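CocE/NonD family hydrolase (Staphylococcus aureus subsp. aureus COL, PDB 3III) probably hydrolyses ester or amide bonds of a substrate that is not established, as an alpha/beta-hydrolase related to X-Pro dipeptidyl-peptidases. Local coordinates at residues Lys130-Leu135 with Ala223-Asn228; Leu135-Lys140 with Asn230-Ile235; Ala357-Leu362 with Gln553-Ile558; Gln383-Asp388 with Lys539-Ile544; Val406-Leu411 with Leu496-Thr501. One frame throughout, in Å; residues are numbered along the deposited sequence.

Contact 1: Lys130-Leu135 with Ala223-Asn228; sequences KSKGVL and ARWTDN
K132 and D227 form a salt bridge, with their side chains crossing at about a right angle. K132 bends early, at chi2 (-53°), and then runs out nearly straight, so that NZ arrives at the carboxylate. K132 NZ lies 2.8 Å from D227 OD1, on the syn side and 28° out of the carboxylate plane. The hydrogen bond is to OD1; D227 OD2 lies farther off, at 3.5 Å from K132 NZ. NZ also donates to D129 O. K132 NZ sits obliquely beside the W225 ring, 4.1 Å from W225 CE3. The 223-228 segment carries the end of helix 213-224. W225 is the first residue to leave helical geometry, and a type I beta turn then runs from W225 to N228, closed by N228 N to W225 O at 3.0 Å. This turn faces the loop between strand 119-124 and helix 140-154 in the hydrolase domain. N228 holds CG anti to its backbone N (chi1 -179°), which points the amide at that loop. N228 ND2 donates to G133 O at 2.9 Å, in the carbonyl plane, and also to G127 O. The other end of the amide, N228 OD1, accepts from N230 N. L135 CD1 packs on W225 CD1 at 3.8 Å, and these side chains also cross at about a right angle. W225 NE1 is held by T75 O.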
# COMPACT_ATOMS: atom_id res chain seq x y z
N LYS A 130 -0.91 -16.15 -21.83
CA LYS A 130 -1.59 -16.70 -23.00
C LYS A 130 -3.12 -16.59 -22.86
O LYS A 130 -3.84 -16.88 -23.81
CB LYS A 130 -1.06 -18.12 -23.29
CG LYS A 130 0.43 -18.01 -23.75
CD LYS A 130 1.14 -19.30 -23.97
CE LYS A 130 1.66 -19.85 -22.67
NZ LYS A 130 2.63 -18.90 -21.97
N SER A 131 -3.61 -16.13 -21.72
CA SER A 131 -5.03 -15.82 -21.59
C SER A 131 -5.31 -14.48 -22.24
O SER A 131 -4.74 -13.47 -21.85
CB SER A 131 -5.50 -15.76 -20.13
OG SER A 131 -6.83 -15.28 -20.07
N LYS A 132 -6.24 -14.47 -23.18
CA LYS A 132 -6.70 -13.22 -23.80
C LYS A 132 -8.13 -12.92 -23.37
O LYS A 132 -8.88 -12.24 -24.08
CB LYS A 132 -6.59 -13.25 -25.35
CG LYS A 132 -5.21 -13.53 -25.91
CD LYS A 132 -4.12 -12.60 -25.33
CE LYS A 132 -2.70 -13.23 -25.31
NZ LYS A 132 -1.66 -12.19 -24.83
N GLY A 133 -8.51 -13.41 -22.18
CA GLY A 133 -9.82 -13.09 -21.58
C GLY A 133 -9.88 -11.70 -20.92
O GLY A 133 -8.94 -10.92 -21.02
N VAL A 134 -11.02 -11.40 -20.30
CA VAL A 134 -11.26 -10.16 -19.62
C VAL A 134 -10.20 -9.93 -18.53
O VAL A 134 -9.91 -10.80 -17.75
CB VAL A 134 -12.66 -10.08 -18.99
CG1 VAL A 134 -12.79 -8.76 -18.10
CG2 VAL A 134 -13.76 -10.15 -20.08
N LEU A 135 -9.58 -8.76 -18.58
CA LEU A 135 -8.58 -8.35 -17.60
C LEU A 135 -9.20 -7.20 -16.85
O LEU A 135 -9.19 -6.05 -17.32
CB LEU A 135 -7.25 -7.95 -18.28
CG LEU A 135 -5.97 -7.94 -17.40
CD1 LEU A 135 -4.75 -7.64 -18.33
CD2 LEU A 135 -6.06 -6.93 -16.24
N ALA A 223 -0.22 -1.74 -22.16
CA ALA A 223 1.03 -1.89 -22.94
C ALA A 223 1.64 -3.30 -22.82
O ALA A 223 2.32 -3.79 -23.73
CB ALA A 223 2.03 -0.79 -22.54
N ARG A 224 1.37 -3.98 -21.70
CA ARG A 224 1.94 -5.27 -21.46
C ARG A 224 1.30 -6.35 -22.35
O ARG A 224 1.98 -7.29 -22.72
CB ARG A 224 1.81 -5.66 -19.98
CG ARG A 224 2.47 -6.94 -19.56
CD ARG A 224 3.98 -6.86 -19.50
NE ARG A 224 4.61 -8.18 -19.34
CZ ARG A 224 4.75 -9.09 -20.32
NH1 ARG A 224 4.28 -8.88 -21.56
NH2 ARG A 224 5.34 -10.25 -20.04
N TRP A 225 0.01 -6.19 -22.70
CA TRP A 225 -0.77 -7.25 -23.43
C TRP A 225 -1.54 -6.61 -24.57
O TRP A 225 -2.77 -6.62 -24.60
CB TRP A 225 -1.75 -8.02 -22.49
CG TRP A 225 -1.12 -8.49 -21.20
CD1 TRP A 225 -1.36 -8.02 -19.93
CD2 TRP A 225 -0.09 -9.47 -21.08
NE1 TRP A 225 -0.52 -8.64 -19.03
CE2 TRP A 225 0.28 -9.52 -19.71
CE3 TRP A 225 0.61 -10.26 -21.99
CZ2 TRP A 225 1.26 -10.38 -19.24
CZ3 TRP A 225 1.61 -11.12 -21.49
CH2 TRP A 225 1.90 -11.17 -20.15
N THR A 226 -0.81 -6.07 -25.54
CA THR A 226 -1.44 -5.31 -26.58
C THR A 226 -2.31 -6.19 -27.47
O THR A 226 -3.13 -5.68 -28.20
CB THR A 226 -0.42 -4.56 -27.47
OG1 THR A 226 0.55 -5.49 -27.97
CG2 THR A 226 0.27 -3.40 -26.69
N ASP A 227 -2.14 -7.50 -27.46
CA ASP A 227 -2.99 -8.34 -28.29
C ASP A 227 -4.24 -8.86 -27.55
O ASP A 227 -4.93 -9.75 -28.04
CB ASP A 227 -2.17 -9.48 -28.87
CG ASP A 227 -1.58 -10.38 -27.83
OD1 ASP A 227 -1.51 -10.03 -26.61
OD2 ASP A 227 -1.17 -11.47 -28.27
N ASN A 228 -4.49 -8.35 -26.37
CA ASN A 228 -5.73 -8.65 -25.64
C ASN A 228 -6.67 -7.46 -25.82
O ASN A 228 -6.44 -6.43 -25.24
CB ASN A 228 -5.46 -8.89 -24.12
CG ASN A 228 -6.72 -9.23 -23.37
OD1 ASN A 228 -7.83 -9.12 -23.91
ND2 ASN A 228 -6.56 -9.74 -22.14

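Contact 2: Leu135-Lys140 with Asn230-Ile235; sequences LSPWSK and NIEDLI
The E232 carboxylate takes S136 OG from above its plane. S136 OG donates to E232 OE1 at 2.7 Å, 43° out of that plane. R251 NH2 makes a salt bridge with the same OE1. The P137 ring brings P137 CD to 3.9 Å from E232 OE1, while P137 CG touches L234 CD1 at 3.8 Å. The next flat group, the indole of W138, does not touch the 230-235 segment; it stacks on W217 of helix 213-224. E232 has CG anti to the backbone N (chi1 178°) and an extended chain, which carries the carboxylate across to S136. The backbones meet in one isolated bridge, L135 with I231. L135 N donates to N230 O at 3.1 Å, and E232 N donates to L135 O at 2.9 Å. The side chains of L135 and I231 lie side by side and point the same way, with L135 CD1 4.0 Å from I231 CG1. Both segments are at starts of helices. S139 is the N-cap of helix 140-154, and S139 OG also donates to S136 O at 2.7 Å. D233 is the N-cap of helix 234-240. R251 also donates to P137 O through NH2. The carboxylate of E232 thus receives a hydroxyl and a guanidinium on one oxygen, which would favour its charged form and tie both segments to R251.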
# COMPACT_ATOMS: atom_id res chain seq x y z
N LEU A 135 -9.58 -8.76 -18.58
CA LEU A 135 -8.58 -8.35 -17.60
C LEU A 135 -9.20 -7.20 -16.85
O LEU A 135 -9.19 -6.05 -17.32
CB LEU A 135 -7.25 -7.95 -18.28
CG LEU A 135 -5.97 -7.94 -17.40
CD1 LEU A 135 -4.75 -7.64 -18.33
CD2 LEU A 135 -6.06 -6.93 -16.24
N SER A 136 -9.76 -7.51 -15.68
CA SER A 136 -10.39 -6.54 -14.80
C SER A 136 -9.65 -6.54 -13.47
O SER A 136 -9.94 -7.34 -12.56
CB SER A 136 -11.88 -6.84 -14.61
OG SER A 136 -12.42 -5.87 -13.74
N PRO A 137 -8.64 -5.70 -13.35
CA PRO A 137 -7.77 -5.73 -12.17
C PRO A 137 -8.50 -5.46 -10.87
O PRO A 137 -9.33 -4.58 -10.80
CB PRO A 137 -6.80 -4.58 -12.41
CG PRO A 137 -6.92 -4.22 -13.81
CD PRO A 137 -8.22 -4.70 -14.33
N TRP A 138 -8.17 -6.22 -9.82
CA TRP A 138 -8.60 -5.89 -8.46
C TRP A 138 -10.12 -5.87 -8.41
O TRP A 138 -10.73 -4.90 -7.93
CB TRP A 138 -7.93 -4.56 -8.02
CG TRP A 138 -6.46 -4.59 -8.05
CD1 TRP A 138 -5.67 -5.72 -8.12
CD2 TRP A 138 -5.53 -3.49 -7.99
NE1 TRP A 138 -4.37 -5.39 -8.12
CE2 TRP A 138 -4.24 -4.03 -8.03
CE3 TRP A 138 -5.67 -2.10 -7.89
CZ2 TRP A 138 -3.08 -3.23 -7.97
CZ3 TRP A 138 -4.49 -1.30 -7.82
CH2 TRP A 138 -3.24 -1.86 -7.88
N SER A 139 -10.71 -6.97 -8.90
CA SER A 139 -12.13 -7.16 -8.95
C SER A 139 -12.51 -8.50 -8.33
O SER A 139 -11.69 -9.38 -8.16
CB SER A 139 -12.60 -7.13 -10.40
OG SER A 139 -12.02 -8.22 -11.16
N LYS A 140 -13.79 -8.69 -8.10
CA LYS A 140 -14.27 -9.93 -7.60
C LYS A 140 -14.11 -11.05 -8.64
O LYS A 140 -13.76 -12.15 -8.27
CB LYS A 140 -15.74 -9.84 -7.21
CG LYS A 140 -16.23 -11.16 -6.55
CD LYS A 140 -17.60 -10.97 -6.00
CE LYS A 140 -18.11 -12.20 -5.34
NZ LYS A 140 -19.43 -12.02 -4.81
N ASN A 230 -9.60 -7.19 -24.47
CA ASN A 230 -10.60 -7.28 -23.41
C ASN A 230 -10.10 -6.72 -22.08
O ASN A 230 -10.55 -7.13 -21.02
CB ASN A 230 -11.00 -8.73 -23.25
CG ASN A 230 -11.48 -9.34 -24.54
OD1 ASN A 230 -10.92 -10.33 -25.04
ND2 ASN A 230 -12.49 -8.74 -25.11
N ILE A 231 -9.19 -5.74 -22.15
CA ILE A 231 -8.59 -5.16 -20.94
C ILE A 231 -9.53 -4.01 -20.53
O ILE A 231 -9.91 -3.18 -21.36
CB ILE A 231 -7.13 -4.63 -21.18
CG1 ILE A 231 -6.17 -5.75 -21.55
CG2 ILE A 231 -6.54 -3.91 -19.89
CD1 ILE A 231 -4.76 -5.25 -22.01
N GLU A 232 -9.90 -3.95 -19.26
CA GLU A 232 -10.84 -2.95 -18.78
C GLU A 232 -10.21 -1.57 -18.88
O GLU A 232 -9.09 -1.39 -18.46
CB GLU A 232 -11.23 -3.25 -17.34
CG GLU A 232 -12.16 -2.25 -16.71
CD GLU A 232 -12.54 -2.61 -15.27
OE1 GLU A 232 -11.86 -3.45 -14.68
OE2 GLU A 232 -13.52 -1.99 -14.74
N ASP A 233 -10.95 -0.59 -19.40
CA ASP A 233 -10.44 0.76 -19.58
C ASP A 233 -10.64 1.57 -18.29
O ASP A 233 -11.65 2.28 -18.10
CB ASP A 233 -11.13 1.45 -20.76
CG ASP A 233 -10.56 2.82 -21.04
OD1 ASP A 233 -9.81 3.41 -20.24
OD2 ASP A 233 -10.92 3.33 -22.09
N LEU A 234 -9.65 1.50 -17.43
CA LEU A 234 -9.73 2.12 -16.13
C LEU A 234 -9.45 3.61 -16.22
O LEU A 234 -9.78 4.30 -15.32
CB LEU A 234 -8.79 1.43 -15.12
CG LEU A 234 -9.30 0.11 -14.55
CD1 LEU A 234 -8.14 -0.67 -13.87
CD2 LEU A 234 -10.52 0.31 -13.63
N ILE A 235 -8.88 4.09 -17.32
CA ILE A 235 -8.74 5.53 -17.54
C ILE A 235 -10.17 6.12 -17.68
O ILE A 235 -10.57 7.08 -17.01
CB ILE A 235 -7.88 5.81 -18.79
CG1 ILE A 235 -6.44 5.32 -18.59
CG2 ILE A 235 -7.84 7.28 -19.11
CD1 ILE A 235 -5.75 6.01 -17.45

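Contact 3: Ala357-Leu362 with Gln553-Ile558; sequences AEYTPL and QLIIPI
I556 packs against T360 and L362 across two antiparallel strands. Its CB is near T360 O. CG1 lies between the backbone N and the carbonyl carbon (chi1 63°), which brings I556 CG1 to 3.4 Å from T360 O. The tip, I556 CD1, ends on L362 CD1 at 3.8 Å. Strands 358-362 and 553-558 run antiparallel, at 151°, with hydrogen-bonded pairs E358-I558, T360-I556 and L362-L554. They belong to the C-terminal domain, whose family clan suggests a galactose-binding-like jelly roll. P361 and P557 sit in non-hydrogen-bonded pairs, where the ring costs no bond between these strands. The L362-L554 pair is closed by L362 N to L554 O and by L554 N to L362 O, both at 2.8 Å. E358 O takes two donors from opposite faces of its plane: I558 N of the facing strand at 3.2 Å, and T360 OG1 of its own strand. T360 OG1 also touches I558 CD1 at 3.6 Å. On the other face, Y359 CB meets I555 CG2 at 3.7 Å. The Y359 and P557 side chains cross at about a right angle, and Y359 CE1 lies 3.9 Å from P557 CB.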
# COMPACT_ATOMS: atom_id res chain seq x y z
N ALA A 357 -2.99 5.17 22.51
CA ALA A 357 -2.90 6.45 21.80
C ALA A 357 -3.78 7.46 22.54
O ALA A 357 -4.86 7.11 22.97
CB ALA A 357 -3.32 6.29 20.31
N GLU A 358 -3.28 8.69 22.72
CA GLU A 358 -4.06 9.79 23.31
C GLU A 358 -4.27 10.80 22.24
O GLU A 358 -3.33 11.47 21.82
CB GLU A 358 -3.33 10.44 24.49
CG GLU A 358 -3.07 9.46 25.60
CD GLU A 358 -2.75 10.11 26.97
OE1 GLU A 358 -1.89 9.53 27.71
OE2 GLU A 358 -3.37 11.17 27.32
N TYR A 359 -5.48 10.87 21.72
CA TYR A 359 -5.76 11.69 20.55
C TYR A 359 -5.87 13.13 21.06
O TYR A 359 -6.79 13.43 21.80
CB TYR A 359 -7.02 11.20 19.84
CG TYR A 359 -6.82 9.81 19.27
CD1 TYR A 359 -5.91 9.60 18.25
CD2 TYR A 359 -7.49 8.71 19.80
CE1 TYR A 359 -5.67 8.34 17.72
CE2 TYR A 359 -7.29 7.44 19.29
CZ TYR A 359 -6.37 7.26 18.25
OH TYR A 359 -6.14 5.99 17.74
N THR A 360 -4.94 14.00 20.65
CA THR A 360 -4.73 15.28 21.33
C THR A 360 -4.89 16.39 20.30
O THR A 360 -4.26 16.36 19.26
CB THR A 360 -3.37 15.34 21.96
OG1 THR A 360 -3.20 14.19 22.80
CG2 THR A 360 -3.15 16.61 22.80
N PRO A 361 -5.78 17.35 20.58
CA PRO A 361 -5.94 18.42 19.60
C PRO A 361 -4.88 19.47 19.75
O PRO A 361 -4.51 19.83 20.88
CB PRO A 361 -7.31 19.02 19.96
CG PRO A 361 -7.55 18.66 21.38
CD PRO A 361 -6.71 17.47 21.71
N LEU A 362 -4.38 19.97 18.64
CA LEU A 362 -3.62 21.22 18.58
C LEU A 362 -4.40 22.23 17.68
O LEU A 362 -4.64 21.96 16.49
CB LEU A 362 -2.24 20.97 18.02
CG LEU A 362 -1.27 20.18 18.93
CD1 LEU A 362 0.02 19.83 18.08
CD2 LEU A 362 -0.93 21.00 20.17
N GLN A 553 -8.31 22.49 13.90
CA GLN A 553 -7.39 21.80 14.81
C GLN A 553 -6.83 20.58 14.12
O GLN A 553 -7.47 20.08 13.18
CB GLN A 553 -8.16 21.36 16.03
CG GLN A 553 -9.32 20.42 15.70
CD GLN A 553 -10.18 20.16 16.89
OE1 GLN A 553 -9.91 19.23 17.68
NE2 GLN A 553 -11.21 20.97 17.06
N LEU A 554 -5.67 20.13 14.60
CA LEU A 554 -5.03 18.90 14.20
C LEU A 554 -5.10 17.90 15.35
O LEU A 554 -4.66 18.18 16.44
CB LEU A 554 -3.57 19.15 13.77
CG LEU A 554 -2.80 17.88 13.33
CD1 LEU A 554 -3.27 17.32 11.93
CD2 LEU A 554 -1.32 18.27 13.42
N ILE A 555 -5.74 16.75 15.14
CA ILE A 555 -5.75 15.69 16.14
C ILE A 555 -4.48 14.81 15.90
O ILE A 555 -4.31 14.28 14.81
CB ILE A 555 -6.99 14.80 16.01
CG1 ILE A 555 -8.28 15.59 16.15
CG2 ILE A 555 -6.95 13.63 17.01
CD1 ILE A 555 -8.44 16.28 17.45
N ILE A 556 -3.65 14.66 16.92
CA ILE A 556 -2.43 13.91 16.82
C ILE A 556 -2.45 12.69 17.76
O ILE A 556 -2.95 12.78 18.86
CB ILE A 556 -1.18 14.77 17.09
CG1 ILE A 556 -1.15 15.32 18.52
CG2 ILE A 556 -1.05 15.83 16.01
CD1 ILE A 556 0.16 16.06 18.83
N PRO A 557 -1.92 11.54 17.30
CA PRO A 557 -1.99 10.28 18.07
C PRO A 557 -0.76 10.10 18.94
O PRO A 557 0.24 9.47 18.52
CB PRO A 557 -1.99 9.22 16.96
CG PRO A 557 -1.17 9.91 15.79
CD PRO A 557 -1.65 11.31 15.87
N ILE A 558 -0.79 10.66 20.14
CA ILE A 558 0.37 10.63 21.01
C ILE A 558 0.41 9.26 21.67
O ILE A 558 -0.58 8.80 22.29
CB ILE A 558 0.33 11.73 22.11
CG1 ILE A 558 0.28 13.13 21.48
CG2 ILE A 558 1.57 11.57 23.08
CD1 ILE A 558 0.36 14.24 22.39

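Contact 4: Gln383-Asp388 with Lys539-Ile544; sequences QYDSED and KGMHMI
S386 grips G540 O with two bonds. S386 OG donates to G540 O at 2.7 Å, and S386 N to G540 O at 3.0 Å, from opposite faces of the carbonyl plane. E387 OE1 accepts from G540 N at 2.9 Å, on its anti side. A water links this same OE1 to K539 NZ. Y384 OH and H542 ND1 are hydrogen-bonded at 2.9 Å, with the hydroxyl at the edge of the imidazole and in its plane. The backbones of Y384 and H542 form a hydrogen-bonded antiparallel pair. Y384 holds CG between the backbone N and the carbonyl carbon (chi1 57°), which lays its ring beneath the H542 side chain: H542 CB sits over one face in a CH-pi contact. S386 CB in turn lies over the centre of the H542 ring, 3.3 Å from its centroid. D385 OD1 accepts from E387 N in an Asx turn. On the other sheet face, the methyl of selenomethionine M541, CE, packs on D385 CB at 3.8 Å. Strand 541-546 runs between strands 380-385 and 408-417. I544 reaches L413 and V415 of the latter, while Y384 and H542 both rest on L425 of strand 424-432.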
# COMPACT_ATOMS: atom_id res chain seq x y z
N GLN A 383 -5.19 33.04 4.14
CA GLN A 383 -5.49 33.06 2.72
C GLN A 383 -4.27 32.61 1.94
O GLN A 383 -3.15 32.92 2.34
CB GLN A 383 -5.83 34.47 2.40
CG GLN A 383 -6.55 34.67 1.15
CD GLN A 383 -6.88 36.13 0.93
OE1 GLN A 383 -8.01 36.54 1.16
NE2 GLN A 383 -5.92 36.92 0.48
N TYR A 384 -4.45 31.85 0.86
CA TYR A 384 -3.33 31.62 -0.03
C TYR A 384 -3.91 31.54 -1.43
O TYR A 384 -5.10 31.25 -1.59
CB TYR A 384 -2.56 30.35 0.35
CG TYR A 384 -3.41 29.09 0.37
CD1 TYR A 384 -3.69 28.39 -0.77
CD2 TYR A 384 -3.94 28.61 1.56
CE1 TYR A 384 -4.50 27.28 -0.76
CE2 TYR A 384 -4.73 27.48 1.60
CZ TYR A 384 -5.01 26.82 0.43
OH TYR A 384 -5.83 25.73 0.45
N ASP A 385 -3.10 31.85 -2.43
CA ASP A 385 -3.52 31.68 -3.83
C ASP A 385 -3.43 30.17 -4.18
O ASP A 385 -2.34 29.61 -4.22
CB ASP A 385 -2.60 32.49 -4.75
CG ASP A 385 -2.97 32.36 -6.25
OD1 ASP A 385 -3.77 31.44 -6.67
OD2 ASP A 385 -2.46 33.21 -7.00
N SER A 386 -4.58 29.53 -4.42
CA SER A 386 -4.66 28.11 -4.72
C SER A 386 -3.97 27.70 -6.03
O SER A 386 -3.69 26.54 -6.20
CB SER A 386 -6.12 27.58 -4.70
OG SER A 386 -6.90 28.13 -5.77
N GLU A 387 -3.76 28.63 -6.95
CA GLU A 387 -3.07 28.36 -8.22
C GLU A 387 -1.57 28.71 -8.22
O GLU A 387 -0.91 28.49 -9.21
CB GLU A 387 -3.73 29.19 -9.32
CG GLU A 387 -5.24 28.95 -9.40
CD GLU A 387 -5.90 29.79 -10.46
OE1 GLU A 387 -6.55 30.80 -10.11
OE2 GLU A 387 -5.72 29.42 -11.64
N ASP A 388 -1.07 29.33 -7.14
CA ASP A 388 0.34 29.67 -7.04
C ASP A 388 1.03 28.55 -6.26
O ASP A 388 0.83 28.41 -5.04
CB ASP A 388 0.50 31.03 -6.37
CG ASP A 388 1.95 31.49 -6.30
OD1 ASP A 388 2.89 30.66 -6.33
OD2 ASP A 388 2.13 32.70 -6.15
N LYS A 539 -9.51 27.69 -8.16
CA LYS A 539 -9.34 28.98 -8.82
C LYS A 539 -9.28 30.03 -7.73
O LYS A 539 -10.15 30.09 -6.85
CB LYS A 539 -10.50 29.26 -9.79
CG LYS A 539 -10.29 30.50 -10.66
CD LYS A 539 -11.55 30.83 -11.51
CE LYS A 539 -11.55 32.28 -12.04
NZ LYS A 539 -10.46 32.35 -13.02
N GLY A 540 -8.23 30.84 -7.76
CA GLY A 540 -8.18 32.02 -6.90
C GLY A 540 -7.86 31.70 -5.46
O GLY A 540 -7.21 30.70 -5.19
N MSE A 541 -8.29 32.57 -4.56
CA MSE A 541 -7.87 32.49 -3.17
C MSE A 541 -8.66 31.43 -2.43
O MSE A 541 -9.84 31.28 -2.64
CB MSE A 541 -8.07 33.82 -2.46
CG MSE A 541 -7.24 34.95 -3.06
SE MSE A 541 -5.32 34.68 -2.72
CE MSE A 541 -4.75 35.65 -4.39
N HIS A 542 -7.95 30.69 -1.60
CA HIS A 542 -8.56 29.84 -0.61
C HIS A 542 -8.46 30.56 0.72
O HIS A 542 -7.39 31.05 1.07
CB HIS A 542 -7.87 28.49 -0.50
CG HIS A 542 -8.17 27.54 -1.63
ND1 HIS A 542 -7.73 26.24 -1.63
CD2 HIS A 542 -8.88 27.71 -2.76
CE1 HIS A 542 -8.18 25.64 -2.72
NE2 HIS A 542 -8.90 26.50 -3.42
N MSE A 543 -9.57 30.55 1.46
CA MSE A 543 -9.65 31.07 2.83
C MSE A 543 -9.64 29.96 3.85
O MSE A 543 -10.34 28.99 3.65
CB MSE A 543 -10.97 31.77 3.02
CG MSE A 543 -11.24 32.70 1.92
SE MSE A 543 -10.31 34.28 2.37
CE MSE A 543 -11.84 35.20 3.20
N ILE A 544 -8.92 30.15 4.95
CA ILE A 544 -8.88 29.18 6.06
C ILE A 544 -9.18 29.92 7.39
O ILE A 544 -8.50 30.88 7.75
CB ILE A 544 -7.48 28.49 6.18
CG1 ILE A 544 -7.07 27.79 4.88
CG2 ILE A 544 -7.44 27.46 7.31
CD1 ILE A 544 -8.07 26.83 4.37
O HOH W 1 -8.04 32.61 -11.46

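Contact 5: Val406-Leu411 with Leu496-Thr501; sequences VGNMNL and LLPSGT
G407 and S499 exchange two backbone hydrogen bonds. G407 N donates to S499 O at 3.0 Å. S499 N donates back to G407 O at 3.1 Å. A water ties together G407 O, L497 O and S499 OG. This water donates to L497 O at 2.6 Å and to G407 O at 2.8 Å, and it accepts from S499 OG at 2.8 Å. G407 O is therefore held by two donors. The register slips by one residue between G407 and M409, a beta bulge. Beyond it, L496 N reaches M409 O in a weak bond. P498 has no N-H to give, and the water lies beside this irregular part of the ladder. G407 has backbone angles that call for glycine. Other polar groups find partners beyond the two segments: N410 ND2 bonds E493 OE1 and I471 O, P498 O accepts from N275, and R338 serves both G500 O and T501 OG1. In the apolar contact L496 CD2 lies 3.6 Å from L411 CB. The N408 side chain runs alongside P498. The extended chain of selenomethionine M409 brings M409 CE to S499 OG at 3.5 Å. In this fully buried pairing the water gives L497 O and G407 O donors where the bulge breaks the regular ladder, which probably satisfies these carbonyls. R338 and N275 join the strand of the C-terminal domain to the hydrolase part.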
# COMPACT_ATOMS: atom_id res chain seq x y z
N VAL A 406 2.04 8.04 16.48
CA VAL A 406 1.89 6.83 15.69
C VAL A 406 0.44 6.55 15.44
O VAL A 406 -0.29 6.19 16.35
CB VAL A 406 2.57 5.62 16.36
CG1 VAL A 406 2.38 4.32 15.49
CG2 VAL A 406 4.08 5.86 16.59
N GLY A 407 0.04 6.65 14.19
CA GLY A 407 -1.32 6.45 13.80
C GLY A 407 -1.85 7.48 12.82
O GLY A 407 -1.07 8.13 12.07
N ASN A 408 -3.18 7.58 12.76
CA ASN A 408 -3.86 8.56 11.90
C ASN A 408 -3.81 9.93 12.53
O ASN A 408 -3.69 10.04 13.74
CB ASN A 408 -5.32 8.14 11.67
CG ASN A 408 -5.47 7.02 10.61
OD1 ASN A 408 -5.59 7.30 9.40
ND2 ASN A 408 -5.55 5.77 11.06
N MSE A 409 -3.89 10.98 11.71
CA MSE A 409 -4.14 12.34 12.20
C MSE A 409 -5.25 12.91 11.38
O MSE A 409 -5.44 12.53 10.22
CB MSE A 409 -2.90 13.21 12.04
CG MSE A 409 -1.61 12.56 12.50
SE MSE A 409 -0.18 13.96 12.72
CE MSE A 409 1.44 12.75 12.47
N ASN A 410 -5.94 13.86 11.98
CA ASN A 410 -7.15 14.44 11.42
C ASN A 410 -6.94 15.94 11.44
O ASN A 410 -6.75 16.55 12.53
CB ASN A 410 -8.40 14.03 12.26
CG ASN A 410 -9.70 14.56 11.67
OD1 ASN A 410 -9.69 15.28 10.67
ND2 ASN A 410 -10.83 14.18 12.27
N LEU A 411 -6.99 16.53 10.26
CA LEU A 411 -6.90 17.98 10.15
C LEU A 411 -8.28 18.58 9.88
O LEU A 411 -8.81 18.41 8.77
CB LEU A 411 -5.89 18.37 9.07
CG LEU A 411 -5.78 19.87 8.85
CD1 LEU A 411 -5.35 20.56 10.17
CD2 LEU A 411 -4.78 20.18 7.68
N LEU A 496 -5.15 12.64 7.23
CA LEU A 496 -3.70 12.38 7.14
C LEU A 496 -3.48 10.85 7.31
O LEU A 496 -3.98 10.25 8.23
CB LEU A 496 -2.87 13.19 8.16
CG LEU A 496 -2.75 14.69 7.99
CD1 LEU A 496 -2.26 15.05 6.61
CD2 LEU A 496 -4.09 15.34 8.31
N LEU A 497 -2.79 10.24 6.35
CA LEU A 497 -2.63 8.82 6.31
C LEU A 497 -1.69 8.39 7.42
O LEU A 497 -0.89 9.22 7.92
CB LEU A 497 -2.11 8.42 4.94
CG LEU A 497 -3.18 8.63 3.84
CD1 LEU A 497 -2.51 8.25 2.51
CD2 LEU A 497 -4.47 7.81 4.06
N PRO A 498 -1.79 7.11 7.84
CA PRO A 498 -1.05 6.64 9.03
C PRO A 498 0.47 6.80 8.89
O PRO A 498 1.03 6.50 7.83
CB PRO A 498 -1.40 5.16 9.10
CG PRO A 498 -2.77 5.07 8.40
CD PRO A 498 -2.71 6.08 7.33
N SER A 499 1.08 7.33 9.96
CA SER A 499 2.50 7.61 10.03
C SER A 499 3.02 7.35 11.46
O SER A 499 2.27 7.37 12.39
CB SER A 499 2.75 9.06 9.60
OG SER A 499 2.27 9.96 10.54
N GLY A 500 4.30 7.05 11.58
CA GLY A 500 4.96 6.80 12.87
C GLY A 500 6.25 7.55 12.96
O GLY A 500 7.20 7.24 12.23
N THR A 501 6.34 8.48 13.91
CA THR A 501 7.44 9.44 13.93
C THR A 501 7.71 9.93 15.33
O THR A 501 6.75 10.16 16.10
CB THR A 501 7.07 10.67 13.03
OG1 THR A 501 6.36 10.18 11.88
CG2 THR A 501 8.32 11.50 12.59
O HOH W 2 -0.51 10.23 10.33

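Overall arrangement
Contacts 1 and 2 are one continuous region of the hydrolase domain. They share L135, their centres are 11 Å apart, and W225 O touches I231 CD1. A bound palmitic acid lies about 10 Å from the P137 side chain and about 12 Å from that of W225. Contacts 3, 4 and 5 belong to one antiparallel sheet of the C-terminal domain. Contacts 3 and 5 adjoin, centres 9 Å apart, through probable bonds I555 N to N410 O and V406 N to P557 O. Contact 4 is about 8 Å from each at the nearest atoms. Between the two groups, the nearest atoms of contacts 2 and 5 are about 14 Å apart. Along the chain, contact 5 nests within contact 4, and contact 4 within contact 3.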